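Local coordinates for protein putative oxidoreductase (Mycobacterium avium, PDB 3QHA) that is a putative NAD(P)-dependent oxidoreductase of the 3-hydroxyisobutyrate dehydrogenase family, probably acting on hydroxy acids, its natural substrate unknown, at residues T35-G40 with K158-H163; G141-M146 with K162-V167. All coordinates share one frame; numbering follows the deposited sequence.

Interaction 1 (T35-G40 with K158-H163)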
loop_
_atom_site.group_PDB
_atom_site.type_symbol
_atom_site.label_atom_id
_atom_site.label_comp_id
_atom_site.label_asym_id
_atom_site.label_seq_id
_atom_site.Cartn_x
_atom_site.Cartn_y
_atom_site.Cartn_z
ATOM N N THR B 35 27.866 -11.121 -4.803
ATOM C CA THR B 35 28.877 -12.186 -4.754
ATOM C C THR B 35 28.522 -13.335 -5.707
ATOM O O THR B 35 29.382 -14.143 -6.059
ATOM C CB THR B 35 29.077 -12.755 -3.332
ATOM O OG1 THR B 35 27.837 -13.263 -2.829
ATOM C CG2 THR B 35 29.615 -11.682 -2.393
ATOM N N GLU B 36 27.255 -13.393 -6.115
ATOM C CA GLU B 36 26.773 -14.399 -7.061
ATOM C C GLU B 36 26.922 -13.961 -8.528
ATOM O O GLU B 36 26.766 -14.777 -9.438
ATOM C CB GLU B 36 25.313 -14.751 -6.745
ATOM C CG GLU B 36 25.149 -15.507 -5.426
ATOM C CD GLU B 36 23.782 -15.312 -4.790
ATOM O OE1 GLU B 36 23.709 -14.663 -3.720
ATOM O OE2 GLU B 36 22.782 -15.805 -5.356
ATOM N N TRP B 37 27.219 -12.679 -8.749
ATOM C CA TRP B 37 27.515 -12.152 -10.085
ATOM C C TRP B 37 28.827 -12.763 -10.582
ATOM O O TRP B 37 29.794 -12.826 -9.822
ATOM C CB TRP B 37 27.615 -10.621 -10.025
ATOM C CG TRP B 37 28.020 -9.916 -11.300
ATOM C CD1 TRP B 37 29.201 -9.270 -11.534
ATOM C CD2 TRP B 37 27.231 -9.743 -12.486
ATOM N NE1 TRP B 37 29.205 -8.727 -12.795
ATOM C CE2 TRP B 37 28.008 -8.999 -13.400
ATOM C CE3 TRP B 37 25.947 -10.152 -12.867
ATOM C CZ2 TRP B 37 27.545 -8.657 -14.673
ATOM C CZ3 TRP B 37 25.486 -9.811 -14.135
ATOM C CH2 TRP B 37 26.286 -9.071 -15.021
ATOM N N PRO B 38 28.863 -13.237 -11.845
ATOM C CA PRO B 38 30.097 -13.840 -12.370
ATOM C C PRO B 38 31.312 -12.909 -12.349
ATOM O O PRO B 38 32.436 -13.370 -12.163
ATOM C CB PRO B 38 29.726 -14.208 -13.812
ATOM C CG PRO B 38 28.258 -14.364 -13.795
ATOM C CD PRO B 38 27.751 -13.361 -12.806
ATOM N N GLY B 39 31.082 -11.614 -12.542
ATOM C CA GLY B 39 32.141 -10.615 -12.415
ATOM C C GLY B 39 32.788 -10.550 -11.038
ATOM O O GLY B 39 33.914 -10.068 -10.907
ATOM N N GLY B 40 32.081 -11.027 -10.012
ATOM C CA GLY B 40 32.551 -10.927 -8.633
ATOM C C GLY B 40 32.407 -9.503 -8.125
ATOM O O GLY B 40 32.201 -8.575 -8.914
ATOM N N LYS B 158 22.931 -2.388 -17.498
ATOM C CA LYS B 158 21.612 -2.986 -17.280
ATOM C C LYS B 158 21.676 -4.484 -16.958
ATOM O O LYS B 158 20.972 -4.937 -16.055
ATOM C CB LYS B 158 20.686 -2.733 -18.477
ATOM C CG LYS B 158 19.249 -3.198 -18.264
ATOM C CD LYS B 158 18.440 -3.134 -19.548
ATOM C CE LYS B 158 17.078 -3.792 -19.370
ATOM N NZ LYS B 158 16.126 -3.431 -20.462
ATOM N N PRO B 159 22.505 -5.257 -17.690
ATOM C CA PRO B 159 22.650 -6.665 -17.304
ATOM C C PRO B 159 23.133 -6.858 -15.863
ATOM O O PRO B 159 22.666 -7.769 -15.178
ATOM C CB PRO B 159 23.685 -7.194 -18.302
ATOM C CG PRO B 159 23.496 -6.347 -19.506
ATOM C CD PRO B 159 23.185 -4.975 -18.968
ATOM N N ALA B 160 24.045 -6.002 -15.413
ATOM C CA ALA B 160 24.547 -6.048 -14.040
ATOM C C ALA B 160 23.437 -5.733 -13.034
ATOM O O ALA B 160 23.279 -6.433 -12.032
ATOM C CB ALA B 160 25.711 -5.075 -13.868
ATOM N N PHE B 161 22.678 -4.676 -13.315
ATOM C CA PHE B 161 21.561 -4.259 -12.464
ATOM C C PHE B 161 20.475 -5.326 -12.382
ATOM O O PHE B 161 19.912 -5.561 -11.311
ATOM C CB PHE B 161 20.955 -2.946 -12.977
ATOM C CG PHE B 161 21.699 -1.706 -12.542
ATOM C CD1 PHE B 161 23.079 -1.714 -12.358
ATOM C CD2 PHE B 161 21.012 -0.516 -12.351
ATOM C CE1 PHE B 161 23.751 -0.561 -11.965
ATOM C CE2 PHE B 161 21.678 0.636 -11.961
ATOM C CZ PHE B 161 23.049 0.613 -11.766
ATOM N N LYS B 162 20.190 -5.973 -13.510
ATOM C CA LYS B 162 19.174 -7.031 -13.573
ATOM C C LYS B 162 19.460 -8.205 -12.626
ATOM O O LYS B 162 18.539 -8.917 -12.226
ATOM C CB LYS B 162 19.032 -7.552 -15.008
ATOM N N HIS B 163 20.727 -8.400 -12.273
ATOM C CA HIS B 163 21.127 -9.467 -11.357
ATOM C C HIS B 163 20.613 -9.252 -9.930
ATOM O O HIS B 163 20.247 -10.215 -9.253
ATOM C CB HIS B 163 22.654 -9.607 -11.343
ATOM C CG HIS B 163 23.172 -10.503 -10.263
ATOM N ND1 HIS B 163 22.988 -11.870 -10.278
ATOM C CD2 HIS B 163 23.866 -10.229 -9.134
ATOM C CE1 HIS B 163 23.550 -12.398 -9.205
ATOM N NE2 HIS B 163 24.090 -11.423 -8.494
#
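W37 lays the benzene half of its indole on the last turns of helix 151-164, with A160 over one ring face and H163 meeting it obliquely. The indole reaches the helix because CG stands anti to the backbone N (chi1 176°). A160 CA then sits 4.0 Å from the centroid of the W37 six-membered ring, close enough to its normal for a CH-pi contact, while A160 CB lies over the same face nearer the rim. On the opposite face is CD of P38, so the ring is held between its own loop and the helix. The carbonyl O of P159 approaches the ring obliquely, 3.6 Å from W37 CZ3. H163 points toward the loop: its CB lies 3.7 Å from W37 CE3, and its imidazole receives W37 CB over one face, 4.2 Å from the centroid. The two aromatic planes are inclined at 53°, an oblique pairing. E36 CB completes the contact at the edge of the imidazole, in its plane, 3.8 Å from H163 CE1. The indole N-H turns away from this helix to the carbonyl of L16, which fixes the ring's rotation. With no hydrogen bond between the segments, the loop leading into strand 41-44 is held against the helix at the surface of the Rossmann domain by dispersion and CH-pi contacts.

Interaction 2 (G141-M146 with K162-V167)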
loop_
_atom_site.group_PDB
_atom_site.type_symbol
_atom_site.label_atom_id
_atom_site.label_comp_id
_atom_site.label_asym_id
_atom_site.label_seq_id
_atom_site.Cartn_x
_atom_site.Cartn_y
_atom_site.Cartn_z
ATOM N N GLY B 141 17.875 -10.263 -4.664
ATOM C CA GLY B 141 18.013 -9.689 -5.997
ATOM C C GLY B 141 16.678 -9.300 -6.609
ATOM O O GLY B 141 16.497 -9.409 -7.822
ATOM N N GLU B 142 15.752 -8.839 -5.768
ATOM C CA GLU B 142 14.395 -8.486 -6.200
ATOM C C GLU B 142 14.067 -7.001 -6.014
ATOM O O GLU B 142 12.899 -6.610 -6.055
ATOM C CB GLU B 142 13.369 -9.366 -5.467
ATOM C CG GLU B 142 13.138 -10.701 -6.159
ATOM C CD GLU B 142 12.403 -11.714 -5.296
ATOM O OE1 GLU B 142 11.682 -11.305 -4.357
ATOM O OE2 GLU B 142 12.545 -12.931 -5.564
ATOM N N LEU B 143 15.091 -6.169 -5.840
ATOM C CA LEU B 143 14.882 -4.731 -5.675
ATOM C C LEU B 143 14.251 -4.082 -6.903
ATOM O O LEU B 143 14.297 -4.625 -8.009
ATOM C CB LEU B 143 16.201 -4.009 -5.368
ATOM C CG LEU B 143 16.712 -4.089 -3.928
ATOM C CD1 LEU B 143 18.016 -3.321 -3.792
ATOM C CD2 LEU B 143 15.672 -3.569 -2.933
ATOM N N ALA B 144 13.640 -2.925 -6.676
ATOM C CA ALA B 144 13.353 -1.984 -7.738
ATOM C C ALA B 144 14.455 -0.937 -7.698
ATOM O O ALA B 144 14.916 -0.562 -6.619
ATOM C CB ALA B 144 12.002 -1.338 -7.531
ATOM N N THR B 145 14.898 -0.487 -8.869
ATOM C CA THR B 145 15.821 0.638 -8.948
ATOM C C THR B 145 15.410 1.596 -10.064
ATOM O O THR B 145 14.954 1.171 -11.124
ATOM C CB THR B 145 17.285 0.185 -9.142
ATOM O OG1 THR B 145 18.150 1.326 -9.067
ATOM C CG2 THR B 145 17.476 -0.525 -10.481
ATOM N N MET B 146 15.569 2.889 -9.800
ATOM C CA MET B 146 15.150 3.942 -10.713
ATOM C C MET B 146 16.389 4.725 -11.096
ATOM O O MET B 146 16.975 5.410 -10.264
ATOM C CB MET B 146 14.139 4.847 -10.025
ATOM C CG MET B 146 12.832 4.153 -9.693
ATOM S SD MET B 146 12.009 4.904 -8.278
ATOM C CE MET B 146 12.974 4.216 -6.934
ATOM N N LYS B 162 20.190 -5.973 -13.510
ATOM C CA LYS B 162 19.174 -7.031 -13.573
ATOM C C LYS B 162 19.460 -8.205 -12.626
ATOM O O LYS B 162 18.539 -8.917 -12.226
ATOM C CB LYS B 162 19.032 -7.552 -15.008
ATOM N N HIS B 163 20.727 -8.400 -12.273
ATOM C CA HIS B 163 21.127 -9.467 -11.357
ATOM C C HIS B 163 20.613 -9.252 -9.930
ATOM O O HIS B 163 20.247 -10.215 -9.253
ATOM C CB HIS B 163 22.654 -9.607 -11.343
ATOM C CG HIS B 163 23.172 -10.503 -10.263
ATOM N ND1 HIS B 163 22.988 -11.870 -10.278
ATOM C CD2 HIS B 163 23.866 -10.229 -9.134
ATOM C CE1 HIS B 163 23.550 -12.398 -9.205
ATOM N NE2 HIS B 163 24.090 -11.423 -8.494
ATOM N N TRP B 164 20.592 -7.999 -9.477
ATOM C CA TRP B 164 20.168 -7.673 -8.107
ATOM C C TRP B 164 18.862 -6.874 -8.033
ATOM O O TRP B 164 18.338 -6.636 -6.939
ATOM C CB TRP B 164 21.280 -6.928 -7.355
ATOM C CG TRP B 164 21.779 -5.686 -8.035
ATOM C CD1 TRP B 164 22.889 -5.577 -8.823
ATOM C CD2 TRP B 164 21.194 -4.377 -7.983
ATOM N NE1 TRP B 164 23.032 -4.284 -9.266
ATOM C CE2 TRP B 164 22.005 -3.527 -8.765
ATOM C CE3 TRP B 164 20.062 -3.840 -7.356
ATOM C CZ2 TRP B 164 21.719 -2.171 -8.942
ATOM C CZ3 TRP B 164 19.780 -2.487 -7.529
ATOM C CH2 TRP B 164 20.609 -1.670 -8.316
ATOM N N ALA B 165 18.342 -6.461 -9.186
ATOM C CA ALA B 165 17.080 -5.732 -9.251
ATOM C C ALA B 165 16.130 -6.417 -10.225
ATOM O O ALA B 165 16.464 -6.594 -11.399
ATOM C CB ALA B 165 17.322 -4.297 -9.680
ATOM N N ALA B 166 14.954 -6.798 -9.733
ATOM C CA ALA B 166 13.908 -7.389 -10.570
ATOM C C ALA B 166 13.187 -6.338 -11.420
ATOM O O ALA B 166 12.585 -6.674 -12.443
ATOM C CB ALA B 166 12.905 -8.138 -9.708
ATOM N N VAL B 167 13.232 -5.079 -10.983
ATOM C CA VAL B 167 12.632 -3.967 -11.722
ATOM C C VAL B 167 13.657 -2.850 -11.910
ATOM O O VAL B 167 14.067 -2.203 -10.944
ATOM C CB VAL B 167 11.391 -3.410 -10.993
ATOM C CG1 VAL B 167 10.966 -2.072 -11.589
ATOM C CG2 VAL B 167 10.245 -4.410 -11.057
HETATM O O HOH W 1 16.928 -10.089 -10.327
#
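L143 and T145 exchange backbone hydrogen bonds with V167, joining the starts of two parallel strands. The carbonyl O of L143 takes the N-H of V167 at 3.2 Å, nearly straight and in the carbonyl plane, and a weak, strongly bent bond from A166 N. In return T145 N donates a hydrogen bond to V167 O at 2.8 Å, close to the line of the carbonyl. L143 N makes a long, weak bond to W164 O. At the entry to the strand, G141 closes helix 135-140 with a Schellman motif and brings its CA to 3.2 Å from W164 O. Water 1 lies between the carbonyls of G141 and K162, 2.6 Å from G141 O. Between the bridges L143-A165 and A144-V167 the register slips by one residue, a beta bulge at the corner the chain turns at A166. The two strands and helix 151-164 between them form a beta-alpha-beta unit, with strand 165-172 at one end of the chain's mixed sheet. On one face A144 CB meets V167 CB at 4.1 Å; on the other L143 and A165 lie together. The W164 indole, its CG between the backbone N and the carbonyl carbon (chi1 55°), reaches across to L143 CD1 and T145, crossing the latter at about a right angle with CH2 3.9 Å from T145 CB. T145 OG1 hydrogen-bonds to the carbonyl of P130, while the rings of F161, H75 and H104 meet the indole. Farther out, H218 of the second subunit hydrogen-bonds to E142 O and packs on V167.

The second segments of interactions 1 and 2 overlap at K162 and H163, near the end of helix 151-164, and the centres of the two contacts are about 11 Å apart. In chain order come loop 35-40, segment 141-146, then helix 151-164 and strand 165-172. The helix packs against loop 35-40 in interaction 1; where it ends, interaction 2 takes the chain into the sheet beside strand 143-148. F161 CD2 touches T145 CG2 at 4.0 Å, joining the two directly. Both lie in the N-terminal Rossmann-type domain: interaction 1 is at its surface, whereas interaction 2 is buried and borders the second subunit, so helix 151-164 ties an early loop to the sheet's far end.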